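Local coordinates for protein transcriptional regulator, LacI family (Arthrobacter sp., PDB 4RKQ) that probably regulates transcription as a LacI-family regulator, its periplasmic-binding-protein-like domain likely sensing a sugar or similar small effector, at residues Val48-Asp52 with His66-Val71; Ala182-Leu186 with Ala209-Arg215; Ala105-Asp111 with Ser272-His278. All coordinates share one frame; numbering follows the deposited sequence. Where two conformers were deposited one is given.

Contact 1 (Val48-Asp52 with His66-Val71)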
# COMPACT_ATOMS: atom_id res chain seq x y z
N VAL A 48 12.68 6.19 12.72
CA VAL A 48 11.56 6.81 12.02
C VAL A 48 10.25 6.28 12.61
O VAL A 48 10.09 5.08 12.89
CB VAL A 48 11.54 6.49 10.50
CG1 VAL A 48 10.39 7.22 9.80
CG2 VAL A 48 12.84 6.86 9.83
N VAL A 49 9.31 7.19 12.83
CA VAL A 49 7.94 6.82 13.21
C VAL A 49 6.94 7.46 12.22
O VAL A 49 7.08 8.63 11.82
CB VAL A 49 7.58 7.25 14.62
CG1 VAL A 49 8.25 6.31 15.63
CG2 VAL A 49 7.97 8.69 14.87
N VAL A 50 5.92 6.68 11.84
CA VAL A 50 4.93 7.11 10.87
C VAL A 50 3.62 7.40 11.61
O VAL A 50 3.23 6.60 12.46
CB VAL A 50 4.71 6.02 9.80
CG1 VAL A 50 3.57 6.41 8.88
CG2 VAL A 50 6.00 5.84 9.00
N ASP A 51 3.01 8.56 11.34
CA ASP A 51 1.65 8.86 11.82
C ASP A 51 0.74 8.95 10.57
O ASP A 51 0.89 9.90 9.75
CB ASP A 51 1.64 10.17 12.55
CG ASP A 51 0.26 10.52 13.17
OD1 ASP A 51 -0.79 9.99 12.75
OD2 ASP A 51 0.25 11.38 14.07
N ASP A 52 -0.17 7.97 10.44
CA ASP A 52 -1.20 7.94 9.42
C ASP A 52 -2.35 8.71 10.04
O ASP A 52 -3.01 8.19 10.98
CB ASP A 52 -1.63 6.51 9.11
CG ASP A 52 -2.94 6.42 8.36
OD1 ASP A 52 -3.45 7.44 7.84
OD2 ASP A 52 -3.51 5.30 8.34
N HIS A 66 1.45 15.74 17.44
CA HIS A 66 1.71 14.43 18.04
C HIS A 66 3.19 14.02 17.93
O HIS A 66 3.82 13.61 18.89
CB HIS A 66 0.79 13.43 17.34
CG HIS A 66 1.11 12.00 17.58
ND1 HIS A 66 1.03 11.06 16.58
CD2 HIS A 66 1.41 11.32 18.71
CE1 HIS A 66 1.30 9.86 17.08
NE2 HIS A 66 1.55 10.00 18.37
N LEU A 67 3.75 14.16 16.76
CA LEU A 67 5.11 13.66 16.50
C LEU A 67 6.19 14.54 17.14
O LEU A 67 7.20 14.01 17.63
CB LEU A 67 5.35 13.60 15.01
CG LEU A 67 4.61 12.59 14.14
CD1 LEU A 67 4.81 12.87 12.66
CD2 LEU A 67 5.07 11.20 14.48
N ALA A 68 5.96 15.87 17.17
CA ALA A 68 6.96 16.87 17.54
C ALA A 68 7.83 16.49 18.74
O ALA A 68 9.09 16.45 18.61
CB ALA A 68 6.36 18.25 17.76
N PRO A 69 7.22 16.17 19.88
CA PRO A 69 8.08 15.88 21.06
C PRO A 69 8.94 14.61 20.98
O PRO A 69 9.84 14.47 21.78
CB PRO A 69 7.08 15.69 22.22
CG PRO A 69 5.72 15.70 21.64
CD PRO A 69 5.77 16.01 20.19
N GLN A 70 8.67 13.70 20.05
CA GLN A 70 9.47 12.50 19.93
C GLN A 70 10.35 12.48 18.69
O GLN A 70 10.95 11.47 18.39
CB GLN A 70 8.61 11.24 20.07
CG GLN A 70 7.57 11.04 19.04
CD GLN A 70 6.82 9.72 19.26
OE1 GLN A 70 7.35 8.62 19.08
NE2 GLN A 70 5.58 9.83 19.66
N VAL A 71 10.44 13.60 17.98
CA VAL A 71 11.25 13.66 16.79
C VAL A 71 12.05 14.94 16.74
O VAL A 71 11.78 15.87 17.46
CB VAL A 71 10.43 13.59 15.46
CG1 VAL A 71 9.61 12.32 15.48
CG2 VAL A 71 9.57 14.84 15.26
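Val49 opens the contact on the strand 48-52 by reaching to both Leu67 and Val71 through one methyl, CG2. This branch lies 3.9 Å from Leu67 CD2 and 4.0 Å from Val71 CG1, so it bridges Leu67 of helix 60-67 and Val71, just past the 3-10 segment 68-70. The first torsion sets CG2 between the backbone N and the carbonyl carbon, the position that carries it to the helix. The side chains of Val49 and Leu67 lie alongside each other, pointing opposite ways, while the other methyl, CG1, comes no nearer than 4.2 Å to Gln70 OE1. Val50 turns its side chain to the other side of the strand, onto Leu20 and Ile22 of strand 17-22.

Two residues on from Val49, Asp51 faces the helix again. Its CB rests on Leu67 CD2 at 4.1 Å, and its carboxylate continues past the leucine to the His66 ring. With CG anti to the backbone N (chi1 -176°), OD2 accepts a hydrogen bond from His66 ND1 at 2.6 Å. The bond is nearly straight, 171° at the hydrogen. OD2 lies almost in the imidazole plane, yet the ring meets it from above the carboxylate, whose plane stands 83° to the ring. Replacing His66 by an alanine would probably leave OD2 without this donor and take away the ring that stacks on His47 of the second subunit.

Chemically the site is a short His-carboxylate hydrogen bond beside an apolar patch. Arg58 salt-bridges the other oxygen, OD1, so the carboxylate is gripped at both oxygens, which probably steadies its anionic form. At this subunit interface the bond, together with the stack on His47 of the second subunit, probably holds the rotation of the His66 ring.

Contact 2 (Ala182-Leu186 with Ala209-Arg215)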
# COMPACT_ATOMS: atom_id res chain seq x y z
N ALA A 182 -16.20 7.38 -14.21
CA ALA A 182 -15.74 7.11 -15.56
C ALA A 182 -16.85 6.38 -16.34
O ALA A 182 -17.13 6.73 -17.47
CB ALA A 182 -14.44 6.33 -15.60
N ALA A 183 -17.47 5.37 -15.72
CA ALA A 183 -18.55 4.60 -16.36
C ALA A 183 -19.72 5.49 -16.77
O ALA A 183 -20.27 5.34 -17.88
CB ALA A 183 -19.04 3.48 -15.42
N ALA A 184 -20.09 6.43 -15.90
CA ALA A 184 -21.22 7.34 -16.16
C ALA A 184 -20.91 8.23 -17.35
O ALA A 184 -21.72 8.39 -18.25
CB ALA A 184 -21.52 8.20 -14.95
N PHE A 185 -19.70 8.77 -17.34
CA PHE A 185 -19.21 9.60 -18.42
C PHE A 185 -19.12 8.88 -19.77
O PHE A 185 -19.50 9.45 -20.78
CB PHE A 185 -17.83 10.12 -18.07
CG PHE A 185 -17.25 11.05 -19.09
CD1 PHE A 185 -17.61 12.38 -19.11
CD2 PHE A 185 -16.37 10.59 -20.02
CE1 PHE A 185 -17.09 13.23 -20.05
CE2 PHE A 185 -15.83 11.42 -20.97
CZ PHE A 185 -16.18 12.75 -20.97
N LEU A 186 -18.58 7.66 -19.78
CA LEU A 186 -18.47 6.87 -21.01
C LEU A 186 -19.84 6.47 -21.63
O LEU A 186 -19.92 6.38 -22.85
CB LEU A 186 -17.63 5.62 -20.77
CG LEU A 186 -16.14 5.88 -20.50
CD1 LEU A 186 -15.51 4.65 -19.87
CD2 LEU A 186 -15.40 6.27 -21.77
N ALA A 209 -13.67 0.67 -15.54
CA ALA A 209 -14.83 1.22 -16.26
C ALA A 209 -14.71 0.96 -17.78
O ALA A 209 -15.69 0.63 -18.45
CB ALA A 209 -15.03 2.72 -15.99
N LEU A 210 -13.52 1.17 -18.34
CA LEU A 210 -13.33 0.92 -19.76
C LEU A 210 -13.59 -0.57 -20.07
O LEU A 210 -14.26 -0.91 -21.03
CB LEU A 210 -11.94 1.36 -20.18
CG LEU A 210 -11.78 2.89 -20.23
CD1 LEU A 210 -10.34 3.31 -20.22
CD2 LEU A 210 -12.43 3.42 -21.51
N SER A 211 -13.10 -1.46 -19.22
CA SER A 211 -13.26 -2.91 -19.42
C SER A 211 -14.76 -3.28 -19.29
O SER A 211 -15.33 -3.94 -20.14
CB SER A 211 -12.40 -3.66 -18.38
OG SER A 211 -12.43 -5.07 -18.58
N GLY A 212 -15.40 -2.78 -18.25
CA GLY A 212 -16.85 -2.92 -18.09
C GLY A 212 -17.69 -2.39 -19.23
O GLY A 212 -18.83 -2.80 -19.40
N SER A 213 -17.16 -1.45 -19.99
CA SER A 213 -17.89 -0.80 -21.08
C SER A 213 -17.59 -1.44 -22.42
O SER A 213 -18.03 -0.97 -23.44
CB SER A 213 -17.50 0.69 -21.14
OG SER A 213 -18.10 1.39 -20.06
N GLY A 214 -16.75 -2.47 -22.42
CA GLY A 214 -16.38 -3.13 -23.65
C GLY A 214 -15.40 -2.37 -24.48
O GLY A 214 -15.30 -2.63 -25.68
N ARG A 215 -14.64 -1.46 -23.86
CA ARG A 215 -13.59 -0.75 -24.60
C ARG A 215 -12.21 -1.29 -24.38
O ARG A 215 -11.76 -1.43 -23.25
CB ARG A 215 -13.60 0.75 -24.29
CG ARG A 215 -14.95 1.43 -24.54
CD ARG A 215 -15.10 2.67 -23.67
NE ARG A 215 -16.49 3.04 -23.45
CZ ARG A 215 -17.26 3.63 -24.36
NH1 ARG A 215 -18.52 3.91 -24.04
NH2 ARG A 215 -16.81 3.91 -25.58
O HOH W 1 -20.08 2.98 -19.04
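Helices 175-188 and 200-212 of the periplasmic-binding-protein-like domain come closest at Ala183 and Ala209, whose CA atoms are 5.0 Å apart, and the second helix then ends in a Schellman motif. Gly214 has positive phi (76°) there, with Arg215 N bonded back to Leu210 O at 2.9 Å and Gly214 N to Ser211 O at 3.1 Å. Leu210 O also accepts from Ser213 N on the opposite face of its plane. The close approach rests on small side chains: Ala209 CB fits against Ala182 CB at 3.7 Å and against the backbone N of Ala183.

One turn further on, Leu186 packs against the second helix and its end. Its CD1 meets Leu210 CD2 at 3.7 Å, the two leucines crossing at about a right angle. CB, CD1 and CD2 all come near Arg215 NE, and CD2 sits over one face of the guanidinium, offset toward its rim. Arg215 is poorly ordered, so the guanidinium's position is less certain; NH2 makes a weak hydrogen bond to Pro190 O, and the buried NE has no partner in the model. At the outer edge a water donates to Ala183 O and to Ser213 OG, while that hydroxyl itself donates to Ala209 O at 3.0 Å.

Contact 3 (Ala105-Asp111 with Ser272-His278)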
# COMPACT_ATOMS: atom_id res chain seq x y z
N ALA A 105 10.76 24.79 6.79
CA ALA A 105 12.20 24.75 6.57
C ALA A 105 12.57 24.22 5.21
O ALA A 105 13.52 24.69 4.62
CB ALA A 105 12.87 23.91 7.65
N GLY A 106 11.82 23.22 4.72
CA GLY A 106 12.11 22.59 3.47
C GLY A 106 10.87 22.19 2.74
O GLY A 106 9.82 21.97 3.36
N SER A 107 11.00 22.07 1.43
CA SER A 107 9.83 21.73 0.56
C SER A 107 10.27 21.04 -0.70
O SER A 107 11.27 21.39 -1.29
CB SER A 107 9.07 23.00 0.15
OG SER A 107 7.86 22.72 -0.52
N ILE A 108 9.48 20.06 -1.10
CA ILE A 108 9.64 19.38 -2.37
C ILE A 108 8.31 19.60 -3.15
O ILE A 108 7.23 19.33 -2.63
CB ILE A 108 9.84 17.85 -2.20
CG1 ILE A 108 10.97 17.42 -1.26
CG2 ILE A 108 9.93 17.15 -3.54
CD1 ILE A 108 12.35 17.90 -1.61
N ASN A 109 8.40 20.18 -4.34
CA ASN A 109 7.21 20.42 -5.21
C ASN A 109 7.50 19.71 -6.53
O ASN A 109 8.64 19.28 -6.81
CB ASN A 109 6.93 21.90 -5.43
CG ASN A 109 5.98 22.51 -4.37
OD1 ASN A 109 5.60 21.89 -3.40
ND2 ASN A 109 5.62 23.77 -4.57
N PHE A 110 6.48 19.55 -7.35
CA PHE A 110 6.64 18.82 -8.63
C PHE A 110 6.20 19.78 -9.73
O PHE A 110 5.34 20.59 -9.49
CB PHE A 110 5.81 17.57 -8.63
CG PHE A 110 6.14 16.67 -7.48
CD1 PHE A 110 5.52 16.85 -6.25
CD2 PHE A 110 7.11 15.70 -7.60
CE1 PHE A 110 5.88 16.08 -5.16
CE2 PHE A 110 7.43 14.89 -6.54
CZ PHE A 110 6.82 15.09 -5.31
N ASP A 111 6.84 19.69 -10.88
CA ASP A 111 6.54 20.56 -12.02
C ASP A 111 5.35 20.02 -12.79
O ASP A 111 5.50 19.19 -13.69
CB ASP A 111 7.74 20.58 -12.93
CG ASP A 111 7.62 21.59 -14.05
OD1 ASP A 111 6.51 22.08 -14.38
OD2 ASP A 111 8.66 21.85 -14.63
N SER A 272 16.45 25.46 -0.12
CA SER A 272 15.69 24.51 0.69
C SER A 272 14.40 24.07 -0.02
O SER A 272 13.65 23.26 0.52
CB SER A 272 15.35 25.10 2.04
OG SER A 272 14.30 26.09 1.98
N ARG A 273 14.13 24.64 -1.21
CA ARG A 273 13.00 24.22 -2.03
C ARG A 273 13.47 23.48 -3.29
O ARG A 273 14.11 24.05 -4.13
CB ARG A 273 12.19 25.43 -2.42
CG ARG A 273 11.29 25.91 -1.32
CD ARG A 273 11.96 26.88 -0.36
NE ARG A 273 10.91 27.34 0.54
CZ ARG A 273 10.70 26.89 1.76
NH1 ARG A 273 11.51 25.99 2.29
NH2 ARG A 273 9.67 27.34 2.44
N THR A 274 13.12 22.21 -3.38
CA THR A 274 13.46 21.38 -4.52
C THR A 274 12.21 21.13 -5.39
O THR A 274 11.11 20.86 -4.91
CB THR A 274 13.99 20.01 -4.03
OG1 THR A 274 15.09 20.16 -3.13
CG2 THR A 274 14.43 19.12 -5.21
N THR A 275 12.41 21.18 -6.70
CA THR A 275 11.35 20.93 -7.66
C THR A 275 11.77 19.71 -8.43
O THR A 275 12.84 19.73 -9.06
CB THR A 275 11.20 22.07 -8.68
OG1 THR A 275 10.89 23.27 -7.99
CG2 THR A 275 10.07 21.75 -9.68
N LEU A 276 10.94 18.67 -8.39
CA LEU A 276 11.18 17.42 -9.07
C LEU A 276 10.30 17.32 -10.32
O LEU A 276 9.24 17.95 -10.40
CB LEU A 276 10.93 16.23 -8.14
CG LEU A 276 11.76 16.17 -6.89
CD1 LEU A 276 11.35 14.94 -6.10
CD2 LEU A 276 13.24 16.18 -7.20
N LYS A 277 10.72 16.50 -11.27
CA LYS A 277 10.01 16.34 -12.55
C LYS A 277 9.66 14.87 -12.76
O LYS A 277 10.52 13.99 -12.60
CB LYS A 277 10.88 16.83 -13.71
CG LYS A 277 11.20 18.32 -13.69
CD LYS A 277 11.28 18.89 -15.11
CE LYS A 277 11.89 20.29 -15.13
NZ LYS A 277 11.27 21.23 -14.17
N HIS A 278 8.40 14.60 -13.13
CA HIS A 278 7.96 13.24 -13.45
C HIS A 278 8.51 12.88 -14.82
O HIS A 278 8.84 13.76 -15.61
CB HIS A 278 6.45 13.17 -13.57
CG HIS A 278 5.72 13.43 -12.29
ND1 HIS A 278 5.55 14.70 -11.78
CD2 HIS A 278 5.11 12.58 -11.42
CE1 HIS A 278 4.84 14.62 -10.67
NE2 HIS A 278 4.54 13.36 -10.44
O HOH W 2 6.61 16.78 -13.24
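Ser107 and Arg273 begin a parallel strand pairing, continued by Ile108 with Thr274, Asn109 with Thr275 and Phe110 with Leu276. Five backbone bonds of 2.9 to 3.0 Å join the strands: Ser107 N to Ser272 O, Thr274 N to Ser107 O, Asn109 N to Thr274 O, Leu276 N to Asn109 O and Asp111 N to Leu276 O. N-H...O angles of 155° to 168° support each assignment.

Around Asp111 and His278, side chains and a water carry the polar contacts. Asp111 OD1 caps His114 N at the start of helix 112-125. In one of two conformers of Lys277, NZ reaches the anti lone pair of Asp111 OD2 at 2.7 Å, a salt bridge that is therefore less certain. A water donates to Asp111 O at 2.7 Å, accepts from His278 N and lies at the edge of the His278 ring, 2.8 Å from ND1. At the other end Ser272 OG bonds to Ser269 O, and the Arg273 guanidinium, lying over Ser107 CB, donates from NH2 to Ala104 O.

On the face of Ile108, Phe110, Thr274 and Leu276, Ile108 CG2 meets Leu276 CD1 at 3.7 Å and Phe110 CD2 meets Leu276 CB at 3.9 Å. Helix 246-262 covers this face through Ala252, Leu256 and Val249, and strand 94-97 pairs with the far edge of strand 106-110.

In the fold
Contact 1 closes before contact 3 opens along the chain, and contact 2 is nested in the long loop that contact 3 closes. Contacts 1 and 3 reach the same sheet, with centres about 22 Å apart: strand 47-52 is its outermost strand on one side within the chain, and strands 106-110 and 273-281 are neighbours further in. Contact 2 joins two helices on the opposite side of the chain's centre from both, with centres about 42 Å from contact 1 and about 36 Å from contact 3. Contact 3 thus brings a late strand back beside an early one, consistent with the two-lobed fold of LacI-type regulators, while contact 1 adjoins the second subunit.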